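Local coordinates for protein acetyl-CoA acetyltransferase (Elizabethkingia anophelis NUHP1, PDB 6BN2) that probably catalyses the reversible condensation of two acetyl-CoA molecules to acetoacetyl-CoA and free CoA, passing through an acyl-thioester intermediate as other thiolases do, at residues E11-A17 with P279-I283; E116-G122 with S262-S268; R179-D183 with I235-T240; S189-S193 with N348-L354. All coordinates share one frame; numbering follows the deposited sequence. Where two conformers were deposited one is given.

Contact 1: E11-A17 with P279-I283; sequences EVFIVSA and PLAKI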
loop_
_atom_site.group_PDB
_atom_site.type_symbol
_atom_site.label_atom_id
_atom_site.label_comp_id
_atom_site.label_asym_id
_atom_site.label_seq_id
_atom_site.Cartn_x
_atom_site.Cartn_y
_atom_site.Cartn_z
ATOM N N GLU A 11 22.062 -7.996 8.842
ATOM C CA GLU A 11 22.315 -7.279 7.605
ATOM C C GLU A 11 21.290 -7.665 6.545
ATOM O O GLU A 11 20.715 -8.759 6.570
ATOM C CB GLU A 11 23.727 -7.577 7.096
ATOM C CG GLU A 11 24.829 -7.102 8.020
ATOM C CD GLU A 11 26.185 -7.650 7.614
ATOM O OE1 GLU A 11 26.334 -8.891 7.557
ATOM O OE2 GLU A 11 27.094 -6.842 7.342
ATOM N N VAL A 12 21.057 -6.750 5.607
ATOM C CA VAL A 12 20.153 -6.977 4.489
ATOM C C VAL A 12 20.918 -6.706 3.212
ATOM O O VAL A 12 21.472 -5.615 3.041
ATOM C CB VAL A 12 18.912 -6.071 4.551
ATOM C CG1 VAL A 12 17.920 -6.464 3.444
ATOM C CG2 VAL A 12 18.285 -6.176 5.933
ATOM N N PHE A 13 20.943 -7.687 2.325
ATOM C CA PHE A 13 21.675 -7.588 1.072
ATOM C C PHE A 13 20.728 -7.581 -0.113
ATOM O O PHE A 13 19.663 -8.193 -0.077
ATOM C CB PHE A 13 22.641 -8.755 0.935
ATOM C CG PHE A 13 23.734 -8.725 1.938
ATOM C CD1 PHE A 13 24.914 -8.040 1.662
ATOM C CD2 PHE A 13 23.584 -9.349 3.168
ATOM C CE1 PHE A 13 25.931 -7.991 2.598
ATOM C CE2 PHE A 13 24.599 -9.302 4.106
ATOM C CZ PHE A 13 25.772 -8.625 3.819
ATOM N N ILE A 14 21.131 -6.875 -1.166
ATOM C CA ILE A 14 20.419 -6.880 -2.440
ATOM C C ILE A 14 21.148 -7.865 -3.331
ATOM O O ILE A 14 22.328 -7.656 -3.647
ATOM C CB ILE A 14 20.386 -5.483 -3.078
ATOM C CG1 ILE A 14 19.629 -4.505 -2.173
ATOM C CG2 ILE A 14 19.724 -5.550 -4.459
ATOM C CD1 ILE A 14 19.878 -3.043 -2.549
ATOM N N VAL A 15 20.469 -8.946 -3.719
ATOM C CA VAL A 15 21.124 -9.983 -4.515
ATOM C C VAL A 15 20.764 -9.889 -5.995
ATOM O O VAL A 15 21.468 -10.478 -6.825
ATOM C CB VAL A 15 20.834 -11.403 -3.969
ATOM C CG1 VAL A 15 21.537 -11.610 -2.619
ATOM C CG2 VAL A 15 19.340 -11.689 -3.861
ATOM N N SER A 16 19.696 -9.179 -6.348
ATOM C CA SER A 16 19.423 -8.891 -7.752
ATOM C C SER A 16 18.566 -7.635 -7.811
ATOM O O SER A 16 17.889 -7.279 -6.843
ATOM C CB SER A 16 18.729 -10.065 -8.449
ATOM O OG SER A 16 17.457 -10.283 -7.879
ATOM N N ALA A 17 18.622 -6.962 -8.957
ATOM C CA ALA A 17 17.958 -5.666 -9.113
ATOM C C ALA A 17 17.793 -5.380 -10.594
ATOM O O ALA A 17 18.795 -5.279 -11.314
ATOM C CB ALA A 17 18.775 -4.554 -8.436
ATOM N N PRO A 279 26.177 -11.031 -3.127
ATOM C CA PRO A 279 25.304 -9.854 -3.198
ATOM C C PRO A 279 25.848 -8.774 -4.122
ATOM O O PRO A 279 27.064 -8.627 -4.300
ATOM C CB PRO A 279 25.267 -9.361 -1.749
ATOM C CG PRO A 279 26.580 -9.804 -1.187
ATOM C CD PRO A 279 26.855 -11.149 -1.825
ATOM N N LEU A 280 24.921 -8.003 -4.704
ATOM C CA LEU A 280 25.300 -6.806 -5.453
ATOM C C LEU A 280 25.716 -5.678 -4.519
ATOM O O LEU A 280 26.693 -4.966 -4.787
ATOM C CB LEU A 280 24.135 -6.344 -6.331
ATOM C CG LEU A 280 23.575 -7.356 -7.333
ATOM C CD1 LEU A 280 22.363 -6.759 -8.031
ATOM C CD2 LEU A 280 24.668 -7.715 -8.336
ATOM N N ALA A 281 24.984 -5.508 -3.419
ATOM C CA ALA A 281 25.132 -4.357 -2.546
ATOM C C ALA A 281 24.510 -4.706 -1.201
ATOM O O ALA A 281 23.731 -5.653 -1.086
ATOM C CB ALA A 281 24.452 -3.110 -3.131
ATOM N N LYS A 282 24.868 -3.928 -0.191
ATOM C CA LYS A 282 24.299 -4.056 1.147
ATOM C C LYS A 282 23.457 -2.822 1.425
ATOM O O LYS A 282 23.847 -1.713 1.062
ATOM C CB LYS A 282 25.425 -4.188 2.188
ATOM C CG LYS A 282 24.956 -4.182 3.632
ATOM C CD LYS A 282 26.158 -4.430 4.550
ATOM C CE LYS A 282 25.960 -3.807 5.920
ATOM N NZ LYS A 282 27.114 -4.125 6.823
ATOM N N ILE A 283 22.290 -3.000 2.041
ATOM C CA ILE A 283 21.506 -1.844 2.472
ATOM C C ILE A 283 22.077 -1.380 3.805
ATOM O O ILE A 283 22.106 -2.143 4.771
ATOM C CB ILE A 283 20.014 -2.180 2.588
ATOM C CG1 ILE A 283 19.439 -2.464 1.194
ATOM C CG2 ILE A 283 19.258 -1.014 3.245
ATOM C CD1 ILE A 283 17.982 -2.983 1.208
HETATM O O HOH W 1 22.506 -4.307 6.223
#

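Contact 2: E116-G122 with S262-S268; sequences EAIVAGG and SALVLMS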
loop_
_atom_site.group_PDB
_atom_site.type_symbol
_atom_site.label_atom_id
_atom_site.label_comp_id
_atom_site.label_asym_id
_atom_site.label_seq_id
_atom_site.Cartn_x
_atom_site.Cartn_y
_atom_site.Cartn_z
ATOM N N GLU A 116 13.668 -14.382 5.227
ATOM C CA GLU A 116 15.048 -14.498 4.768
ATOM C C GLU A 116 15.228 -14.076 3.318
ATOM O O GLU A 116 16.355 -13.781 2.912
ATOM C CB GLU A 116 15.539 -15.943 4.918
ATOM C CG GLU A 116 15.439 -16.478 6.344
ATOM C CD GLU A 116 16.455 -15.851 7.268
ATOM O OE1 GLU A 116 17.688 -15.951 6.993
ATOM O OE2 GLU A 116 16.025 -15.270 8.282
ATOM N N ALA A 117 14.150 -14.040 2.532
ATOM C CA ALA A 117 14.234 -13.632 1.136
ATOM C C ALA A 117 12.912 -12.989 0.773
ATOM O O ALA A 117 11.855 -13.544 1.092
ATOM C CB ALA A 117 14.515 -14.820 0.201
ATOM N N ILE A 118 12.979 -11.834 0.111
ATOM C CA ILE A 118 11.787 -11.030 -0.136
ATOM C C ILE A 118 12.004 -10.216 -1.406
ATOM O O ILE A 118 13.129 -9.790 -1.699
ATOM C CB ILE A 118 11.470 -10.150 1.100
ATOM C CG1 ILE A 118 10.203 -9.307 0.877
ATOM C CG2 ILE A 118 12.654 -9.272 1.499
ATOM C CD1 ILE A 118 9.636 -8.733 2.209
ATOM N N VAL A 119 10.931 -10.037 -2.186
ATOM C CA VAL A 119 10.953 -9.206 -3.393
ATOM C C VAL A 119 10.365 -7.849 -3.046
ATOM O O VAL A 119 9.319 -7.772 -2.384
ATOM C CB VAL A 119 10.151 -9.853 -4.535
ATOM C CG1 VAL A 119 9.864 -8.833 -5.651
ATOM C CG2 VAL A 119 10.870 -11.098 -5.091
ATOM N N ALA A 120 11.023 -6.776 -3.497
ATOM C CA ALA A 120 10.468 -5.435 -3.332
ATOM C C ALA A 120 10.695 -4.648 -4.613
ATOM O O ALA A 120 11.760 -4.743 -5.231
ATOM C CB ALA A 120 11.102 -4.690 -2.135
ATOM N N GLY A 121 9.711 -3.837 -4.985
ATOM C CA GLY A 121 9.846 -3.055 -6.204
ATOM C C GLY A 121 8.644 -2.159 -6.400
ATOM O O GLY A 121 8.021 -1.724 -5.427
ATOM N N GLY A 122 8.316 -1.875 -7.655
ATOM C CA GLY A 122 7.211 -0.978 -7.939
ATOM C C GLY A 122 6.822 -1.077 -9.394
ATOM O O GLY A 122 7.571 -1.607 -10.232
ATOM N N SER A 262 9.957 -2.155 -11.730
ATOM C CA SER A 262 11.299 -2.481 -11.254
ATOM C C SER A 262 11.169 -3.446 -10.078
ATOM O O SER A 262 10.123 -3.516 -9.415
ATOM C CB SER A 262 12.066 -1.219 -10.841
ATOM O OG SER A 262 11.249 -0.398 -10.008
ATOM N N ALA A 263 12.230 -4.211 -9.832
ATOM C CA ALA A 263 12.134 -5.201 -8.768
ATOM C C ALA A 263 13.518 -5.578 -8.273
ATOM O O ALA A 263 14.467 -5.685 -9.062
ATOM C CB ALA A 263 11.396 -6.455 -9.249
ATOM N N LEU A 264 13.598 -5.810 -6.966
ATOM C CA LEU A 264 14.824 -6.217 -6.297
ATOM C C LEU A 264 14.540 -7.439 -5.443
ATOM O O LEU A 264 13.434 -7.623 -4.927
ATOM C CB LEU A 264 15.394 -5.094 -5.413
ATOM C CG LEU A 264 15.792 -3.763 -6.072
ATOM C CD1 LEU A 264 14.592 -2.886 -6.413
ATOM C CD2 LEU A 264 16.717 -3.009 -5.101
ATOM N N VAL A 265 15.544 -8.284 -5.287
ATOM C CA VAL A 265 15.466 -9.382 -4.333
ATOM C C VAL A 265 16.408 -9.065 -3.184
ATOM O O VAL A 265 17.591 -8.786 -3.411
ATOM C CB VAL A 265 15.820 -10.735 -4.968
ATOM C CG1 VAL A 265 15.785 -11.812 -3.879
ATOM C CG2 VAL A 265 14.836 -11.098 -6.110
ATOM N N LEU A 266 15.872 -9.084 -1.963
ATOM C CA LEU A 266 16.608 -8.856 -0.727
ATOM C C LEU A 266 16.785 -10.167 0.026
ATOM O O LEU A 266 15.875 -11.003 0.046
ATOM C CB LEU A 266 15.850 -7.871 0.164
ATOM C CG LEU A 266 16.188 -6.383 0.135
ATOM C CD1 LEU A 266 16.328 -5.863 -1.253
ATOM C CD2 LEU A 266 15.118 -5.617 0.908
ATOM N N MET A 267 17.928 -10.330 0.689
ATOM C CA MET A 267 18.175 -11.546 1.449
ATOM C C MET A 267 18.977 -11.241 2.699
ATOM O O MET A 267 19.774 -10.300 2.736
ATOM C CB MET A 267 18.966 -12.595 0.655
ATOM C CG MET A 267 18.147 -13.360 -0.342
ATOM S SD MET A 267 19.112 -14.606 -1.178
ATOM C CE MET A 267 17.887 -15.116 -2.400
ATOM N N SER A 268 18.788 -12.092 3.703
ATOM C CA SER A 268 19.707 -12.145 4.827
ATOM C C SER A 268 21.055 -12.722 4.397
ATOM O O SER A 268 21.184 -13.393 3.365
ATOM C CB SER A 268 19.132 -13.003 5.949
ATOM O OG SER A 268 19.080 -14.365 5.545
#

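Contact 3: R179-D183 with I235-T240; sequences REEQD and IPTLPT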
loop_
_atom_site.group_PDB
_atom_site.type_symbol
_atom_site.label_atom_id
_atom_site.label_comp_id
_atom_site.label_asym_id
_atom_site.label_seq_id
_atom_site.Cartn_x
_atom_site.Cartn_y
_atom_site.Cartn_z
ATOM N N ARG A 179 14.696 29.722 -15.174
ATOM C CA ARG A 179 14.338 28.965 -16.373
ATOM C C ARG A 179 15.578 28.438 -17.087
ATOM O O ARG A 179 15.635 27.266 -17.484
ATOM C CB ARG A 179 13.507 29.861 -17.300
ATOM C CG ARG A 179 13.440 29.423 -18.767
ATOM C CD ARG A 179 12.627 28.152 -18.891
ATOM N NE ARG A 179 12.488 27.691 -20.278
ATOM C CZ ARG A 179 11.507 28.062 -21.096
ATOM N NH1 ARG A 179 10.589 28.935 -20.689
ATOM N NH2 ARG A 179 11.444 27.566 -22.322
ATOM N N GLU A 180 16.587 29.297 -17.258
ATOM C CA GLU A 180 17.793 28.881 -17.970
ATOM C C GLU A 180 18.518 27.764 -17.232
ATOM O O GLU A 180 19.028 26.826 -17.858
ATOM C CB GLU A 180 18.723 30.078 -18.174
ATOM C CG GLU A 180 18.203 31.123 -19.160
ATOM C CD GLU A 180 17.096 32.026 -18.605
ATOM O OE1 GLU A 180 16.818 32.007 -17.377
ATOM O OE2 GLU A 180 16.499 32.767 -19.419
ATOM N N GLU A 181 18.573 27.843 -15.898
ATOM C CA GLU A 181 19.235 26.785 -15.137
ATOM C C GLU A 181 18.470 25.473 -15.234
ATOM O O GLU A 181 19.081 24.403 -15.356
ATOM C CB GLU A 181 19.399 27.206 -13.673
ATOM C CG GLU A 181 20.411 28.339 -13.501
ATOM C CD GLU A 181 20.288 29.082 -12.170
ATOM O OE1 GLU A 181 19.326 28.832 -11.400
ATOM O OE2 GLU A 181 21.156 29.937 -11.893
ATOM N N GLN A 182 17.135 25.533 -15.172
ATOM C CA GLN A 182 16.334 24.321 -15.307
ATOM C C GLN A 182 16.507 23.703 -16.686
ATOM O O GLN A 182 16.594 22.476 -16.824
ATOM C CB GLN A 182 14.864 24.640 -15.042
ATOM C CG GLN A 182 14.602 25.025 -13.600
ATOM C CD GLN A 182 13.176 25.464 -13.365
ATOM O OE1 GLN A 182 12.234 24.800 -13.799
ATOM N NE2 GLN A 182 13.007 26.583 -12.674
ATOM N N ASP A 183 16.553 24.539 -17.724
ATOM C CA ASP A 183 16.744 24.014 -19.072
ATOM C C ASP A 183 18.116 23.371 -19.226
ATOM O O ASP A 183 18.244 22.322 -19.866
ATOM C CB ASP A 183 16.544 25.127 -20.103
ATOM C CG ASP A 183 15.074 25.413 -20.368
ATOM O OD1 ASP A 183 14.211 24.663 -19.844
ATOM O OD2 ASP A 183 14.776 26.384 -21.098
ATOM N N ILE A 235 13.882 23.726 -26.711
ATOM C CA ILE A 235 13.778 23.794 -25.249
ATOM C C ILE A 235 13.708 25.229 -24.722
ATOM O O ILE A 235 12.809 25.520 -23.917
ATOM C CB ILE A 235 14.911 22.972 -24.606
ATOM C CG1 ILE A 235 14.597 21.477 -24.724
ATOM C CG2 ILE A 235 15.126 23.365 -23.145
ATOM C CD1 ILE A 235 15.689 20.546 -24.216
ATOM N N PRO A 236 14.583 26.159 -25.123
ATOM C CA PRO A 236 14.525 27.512 -24.542
ATOM C C PRO A 236 13.310 28.323 -24.964
ATOM O O PRO A 236 13.128 29.432 -24.444
ATOM C CB PRO A 236 15.814 28.177 -25.050
ATOM C CG PRO A 236 16.636 27.087 -25.643
ATOM C CD PRO A 236 15.677 26.050 -26.104
ATOM N N THR A 237 12.489 27.825 -25.892
ATOM C CA THR A 237 11.337 28.560 -26.395
ATOM C C THR A 237 10.001 27.965 -25.972
ATOM O O THR A 237 8.960 28.576 -26.249
ATOM C CB THR A 237 11.378 28.628 -27.932
ATOM O OG1 THR A 237 11.178 27.314 -28.471
ATOM C CG2 THR A 237 12.714 29.151 -28.396
ATOM N N LEU A 238 9.999 26.800 -25.329
ATOM C CA LEU A 238 8.752 26.156 -24.949
ATOM C C LEU A 238 7.982 27.022 -23.952
ATOM O O LEU A 238 8.581 27.776 -23.178
ATOM C CB LEU A 238 9.023 24.785 -24.336
ATOM C CG LEU A 238 9.548 23.694 -25.262
ATOM C CD1 LEU A 238 9.815 22.463 -24.444
ATOM C CD2 LEU A 238 8.543 23.390 -26.347
ATOM N N PRO A 239 6.655 26.923 -23.941
ATOM C CA PRO A 239 5.861 27.708 -22.990
ATOM C C PRO A 239 5.929 27.137 -21.582
ATOM O O PRO A 239 6.159 25.944 -21.374
ATOM C CB PRO A 239 4.439 27.603 -23.558
ATOM C CG PRO A 239 4.431 26.274 -24.242
ATOM C CD PRO A 239 5.802 26.126 -24.845
ATOM N N THR A 240 5.730 28.019 -20.603
ATOM C CA THR A 240 5.707 27.612 -19.198
ATOM C C THR A 240 4.301 27.135 -18.852
ATOM O O THR A 240 3.366 27.937 -18.766
ATOM C CB THR A 240 6.147 28.758 -18.293
ATOM O OG1 THR A 240 5.365 29.930 -18.573
ATOM C CG2 THR A 240 7.633 29.061 -18.519
HETATM O O HOH W 2 12.182 24.027 -21.545
#

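Contact 4: S189-S193 with N348-L354; sequences SYERS and NGGAVAL. With CA (calcium ion), chain B.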
loop_
_atom_site.group_PDB
_atom_site.type_symbol
_atom_site.label_atom_id
_atom_site.label_comp_id
_atom_site.label_asym_id
_atom_site.label_seq_id
_atom_site.Cartn_x
_atom_site.Cartn_y
_atom_site.Cartn_z
ATOM N N SER A 189 20.444 16.087 -18.411
ATOM C CA SER A 189 19.832 14.783 -18.165
ATOM C C SER A 189 19.615 14.018 -19.473
ATOM O O SER A 189 19.913 12.819 -19.556
ATOM C CB SER A 189 18.511 14.963 -17.405
ATOM O OG SER A 189 17.952 13.711 -17.038
ATOM N N TYR A 190 19.130 14.698 -20.515
ATOM C CA TYR A 190 19.000 14.049 -21.821
ATOM C C TYR A 190 20.348 13.572 -22.353
ATOM O O TYR A 190 20.454 12.461 -22.898
ATOM C CB TYR A 190 18.345 14.994 -22.838
ATOM C CG TYR A 190 16.855 15.173 -22.615
ATOM C CD1 TYR A 190 15.950 14.199 -23.012
ATOM C CD2 TYR A 190 16.362 16.318 -22.016
ATOM C CE1 TYR A 190 14.580 14.361 -22.799
ATOM C CE2 TYR A 190 15.010 16.486 -21.792
ATOM C CZ TYR A 190 14.127 15.510 -22.180
ATOM O OH TYR A 190 12.776 15.700 -21.969
ATOM N N GLU A 191 21.377 14.416 -22.247
ATOM C CA GLU A 191 22.687 14.048 -22.777
ATOM C C GLU A 191 23.266 12.862 -22.022
ATOM O O GLU A 191 23.819 11.938 -22.628
ATOM C CB GLU A 191 23.634 15.234 -22.686
ATOM C CG GLU A 191 23.339 16.349 -23.649
ATOM C CD GLU A 191 24.212 17.558 -23.383
ATOM O OE1 GLU A 191 24.706 17.700 -22.240
ATOM O OE2 GLU A 191 24.384 18.377 -24.306
ATOM N N ARG A 192 23.159 12.881 -20.693
ATOM C CA ARG A 192 23.715 11.792 -19.901
ATOM C C ARG A 192 22.982 10.492 -20.173
ATOM O O ARG A 192 23.604 9.424 -20.198
ATOM C CB ARG A 192 23.644 12.132 -18.414
ATOM C CG ARG A 192 24.633 13.202 -17.986
ATOM C CD ARG A 192 24.370 13.548 -16.508
ATOM N NE ARG A 192 25.421 14.389 -15.992
ATOM C CZ ARG A 192 25.565 14.691 -14.710
ATOM N NH1 ARG A 192 24.705 14.208 -13.834
ATOM N NH2 ARG A 192 26.563 15.470 -14.313
ATOM N N SER A 193 21.659 10.567 -20.368
ATOM C CA SER A 193 20.873 9.362 -20.635
ATOM C C SER A 193 21.294 8.729 -21.954
ATOM O O SER A 193 21.480 7.510 -22.044
ATOM C CB SER A 193 19.384 9.709 -20.674
ATOM O OG SER A 193 18.942 10.176 -19.392
ATOM N N ASN A 348 24.044 8.766 -14.968
ATOM C CA ASN A 348 23.585 8.098 -16.182
ATOM C C ASN A 348 22.290 8.703 -16.713
ATOM O O ASN A 348 21.626 8.093 -17.558
ATOM C CB ASN A 348 23.393 6.596 -15.936
ATOM C CG ASN A 348 24.705 5.860 -15.715
ATOM O OD1 ASN A 348 25.789 6.428 -15.889
ATOM N ND2 ASN A 348 24.612 4.580 -15.341
ATOM N N GLY A 349 21.921 9.885 -16.239
ATOM C CA GLY A 349 20.660 10.490 -16.608
ATOM C C GLY A 349 19.619 10.274 -15.527
ATOM O O GLY A 349 19.792 9.489 -14.592
ATOM N N GLY A 350 18.517 11.000 -15.653
ATOM C CA GLY A 350 17.468 10.905 -14.652
ATOM C C GLY A 350 16.084 11.024 -15.257
ATOM O O GLY A 350 15.935 11.075 -16.479
ATOM N N ALA A 351 15.070 11.131 -14.390
ATOM C CA ALA A 351 13.679 11.033 -14.822
ATOM C C ALA A 351 13.255 12.114 -15.810
ATOM O O ALA A 351 12.306 11.890 -16.574
ATOM C CB ALA A 351 12.766 11.058 -13.589
ATOM N N VAL A 352 13.910 13.279 -15.821
ATOM C CA VAL A 352 13.519 14.305 -16.789
ATOM C C VAL A 352 13.706 13.786 -18.203
ATOM O O VAL A 352 12.937 14.124 -19.105
ATOM C CB VAL A 352 14.300 15.613 -16.543
ATOM C CG1 VAL A 352 14.234 16.551 -17.761
ATOM C CG2 VAL A 352 13.729 16.325 -15.328
ATOM N N ALA A 353 14.699 12.926 -18.411
ATOM C CA ALA A 353 14.937 12.331 -19.718
ATOM C C ALA A 353 14.438 10.900 -19.832
ATOM O O ALA A 353 14.000 10.497 -20.912
ATOM C CB ALA A 353 16.435 12.367 -20.037
ATOM N N LEU A 354 14.497 10.127 -18.748
ATOM C CA LEU A 354 14.228 8.692 -18.806
ATOM C C LEU A 354 12.773 8.344 -18.542
ATOM O O LEU A 354 12.316 7.279 -18.978
ATOM C CB LEU A 354 15.092 7.943 -17.785
ATOM C CG LEU A 354 16.620 8.015 -17.981
ATOM C CD1 LEU A 354 17.311 7.363 -16.792
ATOM C CD2 LEU A 354 17.046 7.370 -19.299
HETATM CA CA CA B . 10.774 16.164 -20.038
HETATM O O HOH W 3 11.338 14.118 -20.830
#

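Contact 1: E11-A17 with P279-I283
Lys282 reaches Glu11 by turning CG anti to its backbone N (chi1 174°) and staying stretched out as far as NZ, while Glu11, also extended beyond CG, comes across from the other chain segment. The two belong to an antiparallel pairing in the large mixed sheet of the thiolase fold; it pairs strand 12-24 with strand 281-290, one from each of the two thiolase sequence families, in the middle of the sheet. NZ of Lys282 sits 2.8 Å from OE2 of Glu11, a salt bridge made on the anti lone pair of that oxygen, away from OE1. Alongside, the Phe13 ring packs obliquely against CB of Lys282 and CB of Pro279, the latter 3.7 Å from CD1 of Phe13; Met272 of helix 269-274 touches both Phe13 and Pro279.

The other face of the sheet carries Val12, Ile14, Ala281 and Ile283. Here the Ile14 side chain lies roughly perpendicular to that of Ile283, with CD1 of Ile14 3.8 Å from CG1 of Ile283. Helix 98-111 packs on Val12 and Ile283, and helix 358-375 on Ile14.

Toward Pro279 the regular ladder gives way to a classic beta bulge, in which Leu280 and Ala281 both face Ile14. The carbonyl O of Ile14 takes a bond from Leu280 N at 2.8 Å and a weak one from Ala281 N at 3.4 Å. At the far end of the pair a water stands between the backbones, accepting from Val12 N at 2.9 Å and donating to Ile283 O at 2.6 Å.

Contact 2: E116-G122 with S262-S268
Gly121 and Ala263 sit face to face near the tight end of a regular antiparallel ladder, strand 117-122 against 262-268, within the mixed sheet of the thiolase fold. Neither residue brings bulk to their shared face, and CA of Gly121 comes to 3.3 Å from the carbonyl O of Ser262. The hydrogen-bonded pairs Ile118-Leu266, Ala120-Leu264 and Gly122-Ser262 are each closed by two backbone bonds, the shortest from Leu264 N to Ala120 O at 2.7 Å.

Both faces are buried. On one, Ile118 and Leu266 run alongside each other in the same direction, with CG2 of Ile118 3.7 Å from CB of Leu266, and helix 98-111 covers them both. On the other, Val119 meets Val265 more loosely, CG2 to CG2 at 4.1 Å, and CB of Ala117 rests against CG of Met267.

The ladder ends at its more open, polar margin, where Glu116 is partly exposed. Its chain bends at chi2 (-71°), which brings the carboxylate round to Ser268; the same carboxylate forms a salt bridge with Lys10 through OE2. Ser268 stands at the N-cap of helix 269-274, where its OG also takes the N-H of Lys271. That OG donates to OE1 of Glu116 at 2.6 Å, arriving from above the carboxylate plane, 53° out of it.

Contact 3: R179-D183 with I235-T240
Arg179 hands its guanidinium to two backbone carbonyls: NH2 donates to Ile235 O at 2.9 Å and to Leu238 O at 3.0 Å. The first turn of helix 179-198 binds the end of a 3-10 segment and the loop after it. The bond to Ile235 O lies flat in the guanidinium plane, whereas Leu238 O is tilted 23° from it and also receives a weak bond from NH1.

One turn along the helix, Asp183 fixes the rotation of the group. NE of Arg179 forms a salt bridge with OD2 of Asp183 at 2.8 Å, on the syn side but 33° out of the carboxylate plane. The bend at chi2 (69°) lays the arginine along its own helix toward Asp183. The other oxygen, OD1, is tied to Asn253 and to a water that also donates to Ile235 O. Asn253 sits between Ala252 and Ala254 of the calcium site, so the contact joins the helix start to that region.

Outward the packing is light. CG2 of Thr240 lies beside NH1 of Arg179. The Ile235 and Asp183 side chains run antiparallel past one another, with CG2 of Ile235 3.5 Å from CG of Asp183.

Contact 4: S189-S193 with N348-L354
Tyr190 and Val352 meet beside a calcium ion, where helix 179-198 packs on the glycine-rich 348-354 segment that leads toward the predicted catalytic His356. The metal comes first: OH of Tyr190 binds calcium at 2.8 Å, and a water binds it at 2.3 Å; Ala252 and Ala254 belong to the same site.

Ring contacts follow. Ala353 lays its CB over one face of the Tyr190 ring, 3.9 Å from the ring centroid, a CH-pi contact displaced toward the rim. Val352 stands nearly square to the tyrosine, and its CG1 lies 4.1 Å from CE2 of Tyr190.

One hydrogen bond crosses between the segments. OG of Ser189 swings opposite the main-chain N (chi1 -174°), which points it at the 348-354 segment, where it accepts from Gly350 N at 3.1 Å; OG is also bonded to Glu325, whose OE1 takes Val352 N as well. Within the helix, Ser193 turns its OG back to Ser189 O at 2.8 Å, and that carbonyl takes Ser193 N from the opposite face. Gly350 is the N-cap of the short helix 351-354.

Close packing around Ser193 makes up the rest. Gly349 fits against it, with CA of Gly349 only 3.3 Å from OG of Ser193; CD2 of Leu354 also meets this hydroxyl.

Helix 179-198 gives more than this one turn: Ala186 touches Val352 and Trp197 touches Leu354, while Asn348 bonds to Gln375 at the end of helix 358-375.

Contacts 1 and 2 are neighbouring parts of one sheet: strands 12-24 and 258-268 run side by side, so Phe13 O and Met267 N, and Val15 N and Val265 O, probably bond directly between them. Both are buried backbone ladders with one face under helices 98-111 and 358-375, and with salt bridges toward the ends of the ladders. Contacts 3 and 4 instead share helix 179-198, their centres about 16 Å apart. Contact 3 is partly exposed and held by a guanidinium and carbonyls; contact 4 is buried, with aromatic, glycine and metal contacts. Contacts 1 and 4 each join the N-terminal and C-terminal sequence families, whereas contacts 2 and 3 stay within the first.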